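Local atomic coordinates of DUF2020 domain-containing protein (Corynebacterium diphtheriae, PDB entry 3V7B), a protein that is of unknown function but belongs to the DUF2020 family, which is grouped with the Mog1p/PsbP-like proteins. Residues L10-L15 with V86-P91; D38-R43 with S135-L140; V59-S62 with A66-A69; R74-P77 with E81-R84; D102-G107 with G122-V127. All coordinates share one frame; numbering follows the deposited sequence. Where two conformers were deposited one is given.

Contacts 1 and 2 open first and cross along the chain; contacts 3 and 4 lie within both, and contact 5 follows the close of contact 1 but falls inside contact 2. Contact 4 sits where strand 69-75 gives way to helix 79-89, its centre about 9 Å from those of contact 1, on the same helix, and contact 5. Contact 5 brings the residue just ahead of strand 105-111 across to strand 124-130. Contact 2 is centred about 11 Å from contact 3 and 25 Å from contact 4. Contacts 3 and 5 lie within one antiparallel sheet, contact 4 joins it to helix 79-89, and contacts 1 and 2 link a loop and helices around it.

Contact 1: residues L10-L15 with V86-P91; sequences LPFDAL and VDWAAP
This is an aromatic surface contact in which Trp88, on the last turn of helix 79-89, is overlaid by the N-terminal loop at Phe12, Asp13 and Leu15. The backbone of Asp13 covers one face of the indole: its CA stands 3.6 Å from the centroid of the six-membered ring of Trp88, only 8° off the normal, a CH-pi contact. On the same face the Phe12 ring comes in edge first over the five-membered ring, giving a T-shaped pair with the planes at 80° and the centroids 5.3 Å apart. CG of Trp88 is anti to its backbone N (chi1 159°), which swings the indole off the helix to meet the loop. A type I beta turn from Pro11 to Ala14, closed by Ala14 N to Pro11 O at 3.1 Å, bends the chain here so that three consecutive carbonyls, those of Phe12, Asp13 and Ala14, pass close to the indole. Leu15 reaches the far rim of the tryptophan in its plane, CD2 to Trp88 CH2 3.4 Å. Arg84, one turn earlier on the helix, makes a cation-pi contact with Phe12, and Arg74 of strand 69-75 bonds the carbonyl oxygens of Leu10 and Pro11.

Contact 2: residues D38-R43 with S135-L140; sequences DTNGQR and SLKAEL
The flat group that matters between Asn40 and Lys137 is a peptide carbonyl, for no aromatic ring takes part. The lysine ammonium stands above the plane of the Asn40 C=O, 42° out of it, and donates from NZ to Asn40 O at 3.0 Å; the C=O...N angle is 137°, so the bond comes in well away from the oxygen's in-plane lone pairs. The Asn40 side chain crosses that of Lys137 at about a right angle.

Between its two ends the Lys137 chain runs past the preceding carbonyl. Thr39 O is 3.4 Å from Lys137 CG and 3.6 Å from Lys137 CE, so the methylenes file past this oxygen before the nitrogen reaches the next one. The chain is fully extended beyond CG, which gives it the length to span the gap from helix to helix. Beside it, the methyl of Thr39 meets a branch of Leu140 one turn on, CG2 to CD1 3.9 Å, while Thr39 OG1 turns back to bond Trp35 O within its own helix.

Asn40 is the last helical residue before Gly41 breaks away with positive phi, so the ammonium sits at the carboxyl end of a helix, where its charge would probably be favoured. Lys137 NZ also makes weak hydrogen bonds to the side-chain oxygens of Gln132 and Gln134. The contact thus joins the C-terminal end of helix 33-40 to the first turns of helix 135-149, whose Ala138 and Glu139 rest on Tyr117 of strand 114-121.

Contact 3: residues V59-S62 with A66-A69; sequences VFWS and APQA. With EDO (1,2-ethanediol), chain C.
A classic beta bulge, where strand 57-61 meets the start of strand 69-75, organises this contact: Gln68 and Ala69 both face Phe60. The carbonyl oxygen of Phe60 takes two N-H groups, from Gln68 N at 2.7 Å and from Ala69 N at 3.2 Å, both in its carbonyl plane. The first is bent (131° at the hydrogen) and the second much straighter (164°). The return bond, Phe60 N to Ala69 O at 2.9 Å, completes the antiparallel hydrogen-bonded pair.

On the face carrying Val59 and Trp61, Pro67 packs against both. Its CB lies over the five-membered ring of Trp61, a CH-pi contact 4.0 Å from the centroid, and Val59 CG1 sits over that same indole face. The two aliphatic groups are pressed together, Val59 CG1 to Pro67 CB being a tight 3.5 Å. CG1 of Val59 lies anti to the backbone N (chi1 -173°), and this is the branch that touches the proline and lies over the indole. Phe60 projects to the same face of the sheet as Ala69, whose methyl lies near CD2 of the ring. Gln68, extended beyond CG, passes Ser62 and donates from NE2 to Gln42 O; Ser62 OG bonds Arg43 O.

Farther out, a water O accepts from Ser62 N and lies 2.6 Å from Ala66 O, to which it probably donates. A 1,2-ethanediol, probably from the crystallisation liquor, donates from O1 to Pro67 O and is also bonded to Thr70. The whole is a beta hairpin between adjacent antiparallel strands, entered on its returning strand through a classic bulge.

Contact 4: residues R74-P77 with E81-R84; sequences RHMP and EAIR
Met76, built as selenomethionine, folds its side chain against Glu81 and Ala82 as the chain leaves strand 69-75 and turns into helix 79-89. The side chains of Met76 and Glu81 lie at a slant to one another: the methionine CB faces Glu81 CB at 3.8 Å, and the terminal methyl CE returns to the acid, 3.6 Å from Glu81 OE1. Bends at chi2 (-51°) and chi3 (-79°) curl the methionine this way, so that its middle also presses on the helix backbone, with CG 3.6 Å from Ala82 N and 4.1 Å from Ala82 CB. No hydrogen bond crosses; the contact is van der Waals, with the methionine touching both carbon and polar atoms. In the fold this is the corner of a strand-turn-helix connection, and Ser78 in the turn accepts the N-H of Glu81. On its other side the selenium stands 3.3 Å above the guanidinium plane of Arg74, displaced toward the rim; Arg74 is itself salt-bridged through NE to Asp7. The Glu81 carboxylate is turned along its own helix, where OE2 receives Arg84 NH1 at 3.2 Å on its syn lone pair, close to the guanidinium plane, in a salt bridge. Beyond, Ala82 rests on Gln120 of strand 114-121.

Contact 5: residues D102-G107 with G122-V127; sequences DGWSGG and GPVAVV
Apolar contacts carry this meeting of Trp104 with Val124 and Val126. The outer corner of the indole's six-membered ring does the touching: CH2 lies 3.9 Å from Val124 CG1, and CZ3 lies 3.8 Å from Val126 CG2. These two valines are alternate residues of strand 124-130, so both side chains project from the same face of the sheet and offer the indole two neighbouring branched groups. Different branches are used. In Val124 it is CG1, anti to the backbone N (chi1 180°), while in Val126 it is CG2, which lies beside the backbone N. Both valine side chains cross the tryptophan at a slant.

One polar group comes near: Val124 O stands 3.8 Å from Trp104 CZ3, again from an oblique direction. No hydrogen bond joins the two segments. Their backbones stay well apart, the closest pair of CA atoms being Trp104 and Gly122 at 8.5 Å, and the gap is bridged by the length of the tryptophan alone. Trp104 immediately precedes strand 105-111.

The separation reflects the order of the sheet, in which strand 114-121 lies between strands 105-111 and 124-130. Trp104 reaches across it, resting on Val119 and Lys121. Leu151, at the chain's C-terminus just beyond helix 135-149, touches both Trp104 and Val126, whereas Ala125 and Val127 on the reverse face meet helix 79-89.

Contact 1: residues L10-L15 with V86-P91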
# COMPACT_ATOMS: atom_id res chain seq x y z
N LEU A 10 -2.52 -11.49 11.14
CA LEU A 10 -2.17 -10.15 11.63
C LEU A 10 -3.42 -9.30 11.81
O LEU A 10 -4.35 -9.43 11.03
CB LEU A 10 -1.18 -9.42 10.69
CG LEU A 10 0.27 -9.99 10.75
CD1 LEU A 10 1.16 -9.41 9.63
CD2 LEU A 10 0.96 -9.79 12.10
N PRO A 11 -3.42 -8.39 12.81
CA PRO A 11 -4.57 -7.56 13.09
C PRO A 11 -4.77 -6.48 11.97
O PRO A 11 -3.85 -6.25 11.17
CB PRO A 11 -4.21 -6.87 14.38
CG PRO A 11 -2.71 -6.81 14.36
CD PRO A 11 -2.34 -8.15 13.78
N PHE A 12 -5.95 -5.89 11.96
CA PHE A 12 -6.34 -4.86 10.92
C PHE A 12 -5.32 -3.70 10.77
O PHE A 12 -5.19 -3.10 9.67
CB PHE A 12 -7.71 -4.26 11.24
CG PHE A 12 -7.71 -3.27 12.34
CD1 PHE A 12 -7.59 -3.70 13.68
CD2 PHE A 12 -7.74 -1.92 12.09
CE1 PHE A 12 -7.51 -2.77 14.71
CE2 PHE A 12 -7.73 -0.97 13.15
CZ PHE A 12 -7.60 -1.40 14.44
N ASP A 13 -4.59 -3.40 11.83
CA ASP A 13 -3.71 -2.22 11.86
C ASP A 13 -2.21 -2.63 11.75
O ASP A 13 -1.36 -1.85 12.09
CB ASP A 13 -3.96 -1.37 13.11
CG ASP A 13 -3.80 -2.16 14.44
OD1 ASP A 13 -3.65 -3.42 14.48
OD2 ASP A 13 -3.91 -1.47 15.47
N ALA A 14 -1.93 -3.87 11.33
CA ALA A 14 -0.55 -4.31 11.07
C ALA A 14 0.09 -3.49 9.96
O ALA A 14 -0.56 -3.15 8.92
CB ALA A 14 -0.46 -5.81 10.70
N LEU A 15 1.38 -3.19 10.15
CA LEU A 15 2.09 -2.44 9.13
C LEU A 15 3.23 -3.30 8.59
O LEU A 15 3.81 -4.06 9.33
CB LEU A 15 2.66 -1.15 9.70
CG LEU A 15 1.63 -0.08 10.06
CD1 LEU A 15 2.28 1.04 10.85
CD2 LEU A 15 1.02 0.45 8.79
N VAL A 86 -9.37 -0.54 5.73
CA VAL A 86 -9.51 0.60 4.89
C VAL A 86 -9.89 1.87 5.70
O VAL A 86 -9.31 2.92 5.49
CB VAL A 86 -10.49 0.32 3.74
CG1 VAL A 86 -10.85 1.61 3.03
CG2 VAL A 86 -9.95 -0.71 2.72
N ASP A 87 -10.82 1.74 6.66
CA ASP A 87 -11.24 2.85 7.48
C ASP A 87 -10.14 3.26 8.43
O ASP A 87 -10.03 4.44 8.79
CB ASP A 87 -12.53 2.47 8.29
CG ASP A 87 -13.73 2.35 7.44
OD1 ASP A 87 -13.64 2.57 6.18
OD2 ASP A 87 -14.82 2.08 8.03
N TRP A 88 -9.31 2.33 8.86
CA TRP A 88 -8.15 2.71 9.69
C TRP A 88 -7.13 3.52 8.90
O TRP A 88 -6.74 4.62 9.34
CB TRP A 88 -7.56 1.45 10.27
CG TRP A 88 -6.13 1.54 10.71
CD1 TRP A 88 -5.62 2.15 11.85
CD2 TRP A 88 -4.96 0.97 10.01
NE1 TRP A 88 -4.23 2.04 11.89
CE2 TRP A 88 -3.78 1.32 10.82
CE3 TRP A 88 -4.77 0.23 8.84
CZ2 TRP A 88 -2.49 0.94 10.46
CZ3 TRP A 88 -3.49 -0.12 8.47
CH2 TRP A 88 -2.37 0.22 9.27
N ALA A 89 -6.80 3.05 7.68
CA ALA A 89 -5.78 3.69 6.83
C ALA A 89 -6.27 5.05 6.28
O ALA A 89 -5.48 5.97 6.14
CB ALA A 89 -5.37 2.80 5.70
N ALA A 90 -7.58 5.12 6.00
CA ALA A 90 -8.24 6.26 5.32
C ALA A 90 -9.52 6.59 6.07
O ALA A 90 -10.59 6.18 5.66
CB ALA A 90 -8.48 6.00 3.81
N PRO A 91 -9.39 7.38 7.16
CA PRO A 91 -10.59 7.59 8.03
C PRO A 91 -11.71 8.34 7.29
O PRO A 91 -11.44 9.24 6.49
CB PRO A 91 -10.04 8.42 9.22
CG PRO A 91 -8.57 8.08 9.26
CD PRO A 91 -8.14 7.82 7.82

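Contact 2: residues D38-R43 with S135-L140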
# COMPACT_ATOMS: atom_id res chain seq x y z
N ASP A 38 9.89 6.53 -10.67
CA ASP A 38 9.36 7.56 -11.59
C ASP A 38 8.00 8.09 -11.18
O ASP A 38 7.77 9.29 -11.24
CB ASP A 38 9.30 7.01 -13.02
CG ASP A 38 10.69 6.95 -13.66
OD1 ASP A 38 11.53 7.81 -13.32
OD2 ASP A 38 10.99 6.04 -14.46
N THR A 39 7.11 7.20 -10.79
CA THR A 39 5.72 7.55 -10.34
C THR A 39 5.71 8.35 -9.06
O THR A 39 5.13 9.45 -9.01
CB THR A 39 4.86 6.28 -10.14
OG1 THR A 39 4.89 5.53 -11.35
CG2 THR A 39 3.35 6.69 -9.78
N ASN A 40 6.42 7.83 -8.05
CA ASN A 40 6.48 8.52 -6.72
C ASN A 40 7.42 9.75 -6.76
O ASN A 40 7.09 10.78 -6.23
CB ASN A 40 6.84 7.58 -5.61
CG ASN A 40 6.37 8.06 -4.25
OD1 ASN A 40 7.16 8.22 -3.32
ND2 ASN A 40 5.10 8.19 -4.11
N GLY A 41 8.55 9.64 -7.44
CA GLY A 41 9.32 10.83 -7.73
C GLY A 41 10.66 10.99 -7.05
O GLY A 41 11.32 12.02 -7.25
N GLN A 42 11.09 9.98 -6.30
CA GLN A 42 12.37 10.04 -5.62
C GLN A 42 13.22 8.87 -5.99
O GLN A 42 12.72 7.74 -6.17
CB GLN A 42 12.20 10.05 -4.11
CG GLN A 42 11.43 11.24 -3.59
CD GLN A 42 11.31 11.24 -2.06
OE1 GLN A 42 11.25 10.20 -1.41
NE2 GLN A 42 11.35 12.43 -1.48
N ARG A 43 14.53 9.11 -6.13
CA ARG A 43 15.45 8.02 -6.36
C ARG A 43 15.44 6.91 -5.29
O ARG A 43 15.31 7.19 -4.10
CB ARG A 43 16.87 8.56 -6.52
CG ARG A 43 16.95 9.49 -7.74
CD ARG A 43 18.30 10.17 -7.79
NE ARG A 43 18.44 11.16 -8.86
CZ ARG A 43 18.03 12.43 -8.79
NH1 ARG A 43 17.40 12.90 -7.72
NH2 ARG A 43 18.25 13.28 -9.80
N SER A 135 -2.14 12.48 -3.93
CA SER A 135 -2.78 11.18 -3.69
C SER A 135 -2.87 10.40 -5.04
O SER A 135 -3.01 9.17 -5.05
CB SER A 135 -4.18 11.36 -3.07
OG SER A 135 -5.03 12.08 -3.93
N LEU A 136 -2.81 11.14 -6.17
CA LEU A 136 -2.75 10.48 -7.45
C LEU A 136 -1.59 9.50 -7.51
O LEU A 136 -1.72 8.47 -8.08
CB LEU A 136 -2.67 11.48 -8.64
CG LEU A 136 -2.70 10.88 -10.08
CD1 LEU A 136 -3.83 9.87 -10.32
CD2 LEU A 136 -2.67 12.00 -11.15
N LYS A 137 -0.45 9.79 -6.88
CA LYS A 137 0.69 8.88 -6.92
C LYS A 137 0.39 7.51 -6.27
O LYS A 137 0.67 6.45 -6.83
CB LYS A 137 1.92 9.55 -6.33
CG LYS A 137 2.44 10.64 -7.27
CD LYS A 137 3.52 11.48 -6.58
CE LYS A 137 4.10 12.56 -7.49
NZ LYS A 137 5.37 13.17 -6.90
N ALA A 138 -0.24 7.57 -5.11
CA ALA A 138 -0.68 6.44 -4.33
C ALA A 138 -1.76 5.69 -5.10
O ALA A 138 -1.79 4.43 -5.16
CB ALA A 138 -1.21 6.91 -2.97
N GLU A 139 -2.64 6.43 -5.74
CA GLU A 139 -3.72 5.82 -6.54
C GLU A 139 -3.16 5.01 -7.71
O GLU A 139 -3.59 3.94 -7.97
CB GLU A 139 -4.65 6.89 -7.04
CG GLU A 139 -5.72 6.37 -7.95
CD GLU A 139 -6.74 7.47 -8.29
OE1 GLU A 139 -6.96 8.37 -7.45
OE2 GLU A 139 -7.30 7.38 -9.38
N LEU A 140 -2.16 5.54 -8.39
CA LEU A 140 -1.53 4.85 -9.55
C LEU A 140 -0.83 3.59 -9.14
O LEU A 140 -0.95 2.56 -9.80
CB LEU A 140 -0.53 5.77 -10.24
CG LEU A 140 -1.06 6.98 -11.02
CD1 LEU A 140 0.06 7.97 -11.41
CD2 LEU A 140 -1.83 6.46 -12.25

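Contact 3: residues V59-S62 with A66-A69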
# COMPACT_ATOMS: atom_id res chain seq x y z
N VAL A 59 7.95 -2.37 0.39
CA VAL A 59 8.32 -1.05 0.92
C VAL A 59 9.52 -0.48 0.18
O VAL A 59 10.46 -1.22 -0.13
CB VAL A 59 8.68 -1.14 2.37
CG1 VAL A 59 8.89 0.29 2.94
CG2 VAL A 59 7.59 -1.88 3.14
N PHE A 60 9.44 0.81 -0.15
CA PHE A 60 10.38 1.42 -1.02
C PHE A 60 10.93 2.67 -0.33
O PHE A 60 10.19 3.57 0.07
CB PHE A 60 9.79 1.82 -2.37
CG PHE A 60 9.01 0.75 -3.09
CD1 PHE A 60 9.63 -0.11 -3.99
CD2 PHE A 60 7.66 0.54 -2.80
CE1 PHE A 60 8.92 -1.05 -4.70
CE2 PHE A 60 6.97 -0.49 -3.46
CZ PHE A 60 7.61 -1.28 -4.41
N TRP A 61 12.25 2.72 -0.26
CA TRP A 61 12.98 3.79 0.39
C TRP A 61 13.78 4.63 -0.56
O TRP A 61 14.40 4.14 -1.49
CB TRP A 61 13.98 3.22 1.41
CG TRP A 61 13.35 2.85 2.71
CD1 TRP A 61 13.14 3.65 3.86
CD2 TRP A 61 12.93 1.53 3.06
NE1 TRP A 61 12.57 2.93 4.87
CE2 TRP A 61 12.44 1.60 4.43
CE3 TRP A 61 12.88 0.32 2.37
CZ2 TRP A 61 11.88 0.52 5.05
CZ3 TRP A 61 12.35 -0.78 3.04
CH2 TRP A 61 11.86 -0.67 4.33
N SER A 62 13.78 5.94 -0.29
CA SER A 62 14.73 6.89 -0.85
C SER A 62 15.63 7.39 0.28
O SER A 62 15.82 6.69 1.26
CB SER A 62 14.02 8.05 -1.50
OG SER A 62 14.92 8.83 -2.32
N ALA A 66 11.97 7.52 6.76
CA ALA A 66 10.64 7.02 6.45
C ALA A 66 10.57 6.59 4.96
O ALA A 66 11.05 7.28 4.08
CB ALA A 66 9.59 8.11 6.74
N PRO A 67 9.93 5.46 4.67
CA PRO A 67 9.90 5.05 3.27
C PRO A 67 9.26 6.07 2.32
O PRO A 67 8.41 6.88 2.75
CB PRO A 67 9.11 3.73 3.29
CG PRO A 67 8.68 3.52 4.68
CD PRO A 67 9.35 4.47 5.59
N GLN A 68 9.60 6.01 1.03
CA GLN A 68 8.93 6.89 0.07
C GLN A 68 7.52 6.33 -0.27
O GLN A 68 6.62 7.09 -0.59
CB GLN A 68 9.76 7.19 -1.19
CG GLN A 68 9.92 6.01 -2.18
CD GLN A 68 10.48 6.54 -3.50
OE1 GLN A 68 9.91 7.44 -4.11
NE2 GLN A 68 11.66 6.07 -3.88
N ALA A 69 7.36 5.03 -0.27
CA ALA A 69 6.07 4.39 -0.57
C ALA A 69 6.01 3.04 0.12
O ALA A 69 6.99 2.28 0.21
CB ALA A 69 5.87 4.22 -2.09
C1 EDO C . 5.43 7.16 4.08
O1 EDO C . 6.68 6.91 4.75
C2 EDO C . 5.13 5.99 3.13
O2 EDO C . 5.09 4.67 3.71
O HOH W 1 12.83 6.86 2.27

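Contact 4: residues R74-P77 with E81-R84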
# COMPACT_ATOMS: atom_id res chain seq x y z
N ARG A 74 -3.91 -7.06 1.83
CA ARG A 74 -4.43 -7.76 2.97
C ARG A 74 -5.52 -8.74 2.51
O ARG A 74 -6.39 -8.39 1.76
CB ARG A 74 -5.08 -6.84 3.97
CG ARG A 74 -4.18 -6.04 4.86
CD ARG A 74 -3.00 -6.69 5.42
NE ARG A 74 -3.35 -7.88 6.24
CZ ARG A 74 -3.63 -7.90 7.53
NH1 ARG A 74 -3.51 -6.82 8.25
NH2 ARG A 74 -3.95 -9.04 8.12
N HIS A 75 -5.42 -9.95 2.92
CA HIS A 75 -6.54 -10.88 2.71
C HIS A 75 -7.12 -11.12 4.10
O HIS A 75 -6.53 -11.83 4.96
CB HIS A 75 -6.07 -12.17 2.05
CG HIS A 75 -5.71 -12.01 0.59
ND1 HIS A 75 -4.56 -11.38 0.18
CD2 HIS A 75 -6.34 -12.48 -0.56
CE1 HIS A 75 -4.50 -11.40 -1.16
NE2 HIS A 75 -5.59 -12.07 -1.62
N MSE A 76 -8.24 -10.49 4.37
CA MSE A 76 -8.88 -10.58 5.70
C MSE A 76 -9.87 -11.76 5.75
O MSE A 76 -10.30 -12.27 4.71
CB MSE A 76 -9.60 -9.28 6.08
CG MSE A 76 -8.69 -8.01 6.07
SE MSE A 76 -7.00 -8.21 7.09
CE MSE A 76 -7.76 -7.96 8.86
N PRO A 77 -10.20 -12.24 6.97
CA PRO A 77 -11.22 -13.32 7.19
C PRO A 77 -12.61 -12.96 6.78
O PRO A 77 -13.45 -13.86 6.62
CB PRO A 77 -11.24 -13.49 8.72
CG PRO A 77 -9.98 -12.92 9.21
CD PRO A 77 -9.56 -11.83 8.25
N GLU A 81 -13.85 -7.06 8.10
CA GLU A 81 -12.49 -6.79 8.54
C GLU A 81 -11.66 -6.03 7.46
O GLU A 81 -10.81 -5.23 7.81
CB GLU A 81 -11.80 -8.10 8.98
CG GLU A 81 -12.17 -8.51 10.40
CD GLU A 81 -11.51 -7.57 11.44
OE1 GLU A 81 -10.29 -7.32 11.34
OE2 GLU A 81 -12.18 -7.08 12.36
N ALA A 82 -11.89 -6.31 6.18
CA ALA A 82 -11.23 -5.56 5.12
C ALA A 82 -11.67 -4.11 5.18
O ALA A 82 -10.89 -3.22 4.96
CB ALA A 82 -11.49 -6.11 3.76
N ILE A 83 -12.93 -3.86 5.51
CA ILE A 83 -13.41 -2.46 5.66
C ILE A 83 -12.75 -1.78 6.85
O ILE A 83 -12.46 -0.59 6.82
CB ILE A 83 -14.99 -2.40 5.75
CG1 ILE A 83 -15.62 -2.81 4.44
CG2 ILE A 83 -15.47 -1.02 6.15
CD1 ILE A 83 -17.10 -3.30 4.48
N ARG A 84 -12.50 -2.52 7.92
CA ARG A 84 -11.86 -1.97 9.12
C ARG A 84 -10.45 -1.48 8.80
O ARG A 84 -10.02 -0.39 9.23
CB ARG A 84 -11.84 -3.07 10.18
CG ARG A 84 -11.37 -2.62 11.54
CD ARG A 84 -11.43 -3.78 12.53
NE ARG A 84 -11.06 -3.33 13.84
CZ ARG A 84 -10.74 -4.13 14.86
NH1 ARG A 84 -10.77 -5.46 14.73
NH2 ARG A 84 -10.43 -3.59 16.00

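Contact 5: residues D102-G107 with G122-V127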
# COMPACT_ATOMS: atom_id res chain seq x y z
N ASP A 102 -12.61 -0.36 -10.83
CA ASP A 102 -14.00 -0.69 -10.67
C ASP A 102 -14.21 -1.94 -9.77
O ASP A 102 -13.52 -2.94 -9.86
CB ASP A 102 -14.70 -0.71 -12.04
CG ASP A 102 -15.00 0.72 -12.56
OD1 ASP A 102 -14.29 1.67 -12.16
OD2 ASP A 102 -15.96 0.91 -13.33
N GLY A 103 -15.13 -1.79 -8.81
CA GLY A 103 -15.44 -2.85 -7.87
C GLY A 103 -14.77 -2.63 -6.52
O GLY A 103 -15.12 -3.33 -5.60
N TRP A 104 -13.87 -1.63 -6.42
CA TRP A 104 -13.12 -1.33 -5.18
C TRP A 104 -13.71 -0.09 -4.55
O TRP A 104 -14.18 0.82 -5.27
CB TRP A 104 -11.64 -1.13 -5.44
CG TRP A 104 -10.97 -2.39 -5.95
CD1 TRP A 104 -11.05 -2.95 -7.24
CD2 TRP A 104 -10.17 -3.32 -5.18
NE1 TRP A 104 -10.37 -4.13 -7.30
CE2 TRP A 104 -9.80 -4.40 -6.09
CE3 TRP A 104 -9.75 -3.38 -3.86
CZ2 TRP A 104 -9.05 -5.45 -5.68
CZ3 TRP A 104 -8.97 -4.43 -3.48
CH2 TRP A 104 -8.63 -5.45 -4.37
N SER A 105 -13.56 0.02 -3.24
CA SER A 105 -14.11 1.15 -2.47
C SER A 105 -13.27 1.46 -1.26
O SER A 105 -12.89 0.59 -0.53
CB SER A 105 -15.50 0.79 -1.96
OG SER A 105 -16.21 1.95 -1.55
N GLY A 106 -13.09 2.71 -0.95
CA GLY A 106 -12.37 3.06 0.24
C GLY A 106 -12.17 4.59 0.24
O GLY A 106 -13.12 5.29 -0.12
N GLY A 107 -10.96 5.04 0.53
CA GLY A 107 -10.66 6.51 0.68
C GLY A 107 -9.25 6.88 0.23
O GLY A 107 -8.36 6.02 0.09
N GLY A 122 -14.61 -7.04 -1.41
CA GLY A 122 -14.84 -8.28 -0.65
C GLY A 122 -13.88 -8.28 0.55
O GLY A 122 -13.68 -7.26 1.13
N PRO A 123 -13.22 -9.40 0.84
CA PRO A 123 -12.35 -9.42 1.98
C PRO A 123 -10.89 -9.03 1.70
O PRO A 123 -10.07 -9.14 2.59
CB PRO A 123 -12.40 -10.88 2.43
CG PRO A 123 -12.53 -11.61 1.17
CD PRO A 123 -13.48 -10.76 0.33
N VAL A 124 -10.61 -8.53 0.53
CA VAL A 124 -9.27 -8.09 0.17
C VAL A 124 -9.16 -6.60 0.33
O VAL A 124 -10.03 -5.82 -0.15
CB VAL A 124 -8.92 -8.51 -1.26
CG1 VAL A 124 -7.49 -8.05 -1.65
CG2 VAL A 124 -9.06 -10.04 -1.34
N ALA A 125 -8.07 -6.17 0.98
CA ALA A 125 -7.79 -4.73 1.06
C ALA A 125 -6.39 -4.41 0.47
O ALA A 125 -5.48 -5.19 0.60
CB ALA A 125 -7.93 -4.21 2.51
N VAL A 126 -6.28 -3.27 -0.20
CA VAL A 126 -5.05 -2.77 -0.78
C VAL A 126 -4.84 -1.34 -0.25
O VAL A 126 -5.69 -0.45 -0.46
CB VAL A 126 -5.09 -2.80 -2.33
CG1 VAL A 126 -3.87 -2.11 -2.96
CG2 VAL A 126 -5.23 -4.24 -2.87
N VAL A 127 -3.72 -1.09 0.42
CA VAL A 127 -3.42 0.26 0.96
C VAL A 127 -2.03 0.69 0.42
O VAL A 127 -1.06 -0.07 0.47
CB VAL A 127 -3.35 0.25 2.53
CG1 VAL A 127 -2.99 1.61 3.10
CG2 VAL A 127 -4.66 -0.32 3.16